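Zinc chaperone AztD (Citrobacter koseri, PDB 6CMK) acts as a periplasmic zinc chaperone that binds zinc ions and hands one of them directly to the solute-binding protein AztC of the AztABCD transport system. Local coordinates at residues B[170-175]-B[179-184]. Numbering follows the deposited sequence.
Sequences GVAVPY and AVVSIP
A beta hairpin in one blade of the beta-propeller brings strand 172-174 against strand 179-183, and Val173 and Val180 are its central, hydrogen-bonded pair. The strands run antiparallel, at 176°. Val173 N donates to Val180 O at 2.8 Å, and Val180 N returns a bond to Val173 O at 3.0 Å. The next rung uses Ser182 N, which donates to Val171 O at 3.1 Å.

The return bond of this pair is made by a side chain: Ser182 OG accepts the N-H of Val171, with Val171 N and Ser182 OG 3.1 Å apart. The CB of Ser182 points toward 170-175. The serine torsion sets OG between its own backbone N and carbonyl carbon (chi1 55°), which places it at Val171 N. Gly170 CA lies 3.2 Å from Ser182 OG. Ser182 OG is also hydrogen-bonded to His168 NE2, so Ser182, near the end of strand 179-183, binds both Val171 N and the residue two places before Gly170.

The apolar contacts lie on both faces. Ala172 CB meets Val181 CG1 at 4.0 Å on one face. On the other, Val173 and Val180 lie side by side, and the Tyr175 ring crosses Val180 obliquely, with Tyr175 CE2 3.9 Å from Val180 CG2.

Segment 170-175 follows directly on His169, a ligand of high-affinity zinc site 1, and Val171 lies near His126 of the same site. Strand 195-200 continues the sheet beyond 179-183, through backbone hydrogen bonds of Ala179 with Val199 and of Val181 with Arg197. Strands 124-130 and 133-138 of the preceding blade touch 170-175, with Val171 on Val128 and Ala172 on Trp137.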
loop_
_atom_site.group_PDB
_atom_site.type_symbol
_atom_site.label_atom_id
_atom_site.label_comp_id
_atom_site.label_asym_id
_atom_site.label_seq_id
_atom_site.Cartn_x
_atom_site.Cartn_y
_atom_site.Cartn_z
ATOM N N GLY B 170 16.986 -22.731 -10.352
ATOM C CA GLY B 170 15.929 -22.019 -11.024
ATOM C C GLY B 170 15.199 -21.041 -10.133
ATOM O O GLY B 170 15.710 -20.623 -9.085
ATOM N N VAL B 171 13.997 -20.663 -10.559
ATOM C CA VAL B 171 13.185 -19.713 -9.820
ATOM C C VAL B 171 11.722 -19.993 -10.119
ATOM O O VAL B 171 11.359 -20.375 -11.234
ATOM C CB VAL B 171 13.582 -18.262 -10.181
ATOM C CG1 VAL B 171 13.472 -18.040 -11.680
ATOM C CG2 VAL B 171 12.732 -17.257 -9.404
ATOM N N ALA B 172 10.882 -19.790 -9.105
ATOM C CA ALA B 172 9.441 -19.914 -9.221
ATOM C C ALA B 172 8.811 -18.621 -8.738
ATOM O O ALA B 172 9.168 -18.116 -7.670
ATOM C CB ALA B 172 8.907 -21.087 -8.395
ATOM N N VAL B 173 7.861 -18.110 -9.508
ATOM C CA VAL B 173 7.180 -16.866 -9.189
ATOM C C VAL B 173 5.713 -17.197 -8.932
ATOM O O VAL B 173 5.051 -17.772 -9.803
ATOM C CB VAL B 173 7.318 -15.835 -10.319
ATOM C CG1 VAL B 173 6.724 -14.508 -9.881
ATOM C CG2 VAL B 173 8.778 -15.675 -10.717
ATOM N N PRO B 174 5.155 -16.864 -7.747
ATOM C CA PRO B 174 3.791 -17.297 -7.434
ATOM C C PRO B 174 2.725 -16.321 -7.915
ATOM O O PRO B 174 2.844 -15.104 -7.717
ATOM C CB PRO B 174 3.818 -17.404 -5.909
ATOM C CG PRO B 174 4.746 -16.300 -5.489
ATOM C CD PRO B 174 5.788 -16.185 -6.595
ATOM N N TYR B 175 1.696 -16.856 -8.561
ATOM C CA TYR B 175 0.552 -16.105 -9.076
ATOM C C TYR B 175 -0.743 -16.701 -8.526
ATOM O O TYR B 175 -0.733 -17.675 -7.777
ATOM C CB TYR B 175 0.587 -16.079 -10.612
ATOM C CG TYR B 175 1.666 -15.137 -11.066
ATOM C CD1 TYR B 175 1.449 -13.775 -11.055
ATOM C CD2 TYR B 175 2.932 -15.596 -11.391
ATOM C CE1 TYR B 175 2.424 -12.893 -11.405
ATOM C CE2 TYR B 175 3.922 -14.715 -11.743
ATOM C CZ TYR B 175 3.664 -13.356 -11.744
ATOM O OH TYR B 175 4.647 -12.448 -12.070
ATOM N N ALA B 179 1.761 -20.516 -11.370
ATOM C CA ALA B 179 3.118 -20.078 -11.088
ATOM C C ALA B 179 3.860 -19.964 -12.407
ATOM O O ALA B 179 3.467 -20.553 -13.414
ATOM C CB ALA B 179 3.866 -21.032 -10.150
ATOM N N VAL B 180 4.924 -19.169 -12.405
ATOM C CA VAL B 180 5.888 -19.151 -13.498
ATOM C C VAL B 180 7.152 -19.815 -12.986
ATOM O O VAL B 180 7.685 -19.421 -11.942
ATOM C CB VAL B 180 6.178 -17.724 -13.989
ATOM C CG1 VAL B 180 7.353 -17.727 -14.975
ATOM C CG2 VAL B 180 4.931 -17.134 -14.633
ATOM N N VAL B 181 7.629 -20.821 -13.711
ATOM C CA VAL B 181 8.807 -21.564 -13.290
ATOM C C VAL B 181 9.801 -21.598 -14.435
ATOM O O VAL B 181 9.435 -21.588 -15.614
ATOM C CB VAL B 181 8.478 -23.009 -12.837
ATOM C CG1 VAL B 181 7.517 -22.999 -11.670
ATOM C CG2 VAL B 181 7.911 -23.824 -13.985
ATOM N N SER B 182 11.070 -21.665 -14.068
ATOM C CA SER B 182 12.128 -21.797 -15.046
ATOM C C SER B 182 12.142 -23.211 -15.612
ATOM O O SER B 182 11.706 -24.170 -14.968
ATOM C CB SER B 182 13.461 -21.465 -14.394
ATOM O OG SER B 182 13.651 -22.264 -13.246
ATOM N N ILE B 183 12.645 -23.322 -16.831
ATOM C CA ILE B 183 12.667 -24.567 -17.597
ATOM C C ILE B 183 14.087 -25.114 -17.544
ATOM O O ILE B 183 15.020 -24.402 -17.928
ATOM C CB ILE B 183 12.232 -24.322 -19.050
ATOM C CG1 ILE B 183 10.795 -23.778 -19.098
ATOM C CG2 ILE B 183 12.385 -25.588 -19.885
ATOM C CD1 ILE B 183 10.448 -23.144 -20.427
ATOM N N PRO B 184 14.312 -26.347 -17.087
ATOM C CA PRO B 184 15.688 -26.855 -17.046
ATOM C C PRO B 184 16.229 -27.056 -18.451
ATOM O O PRO B 184 15.489 -27.347 -19.397
ATOM C CB PRO B 184 15.559 -28.192 -16.308
ATOM C CG PRO B 184 14.141 -28.630 -16.584
ATOM C CD PRO B 184 13.335 -27.353 -16.623
#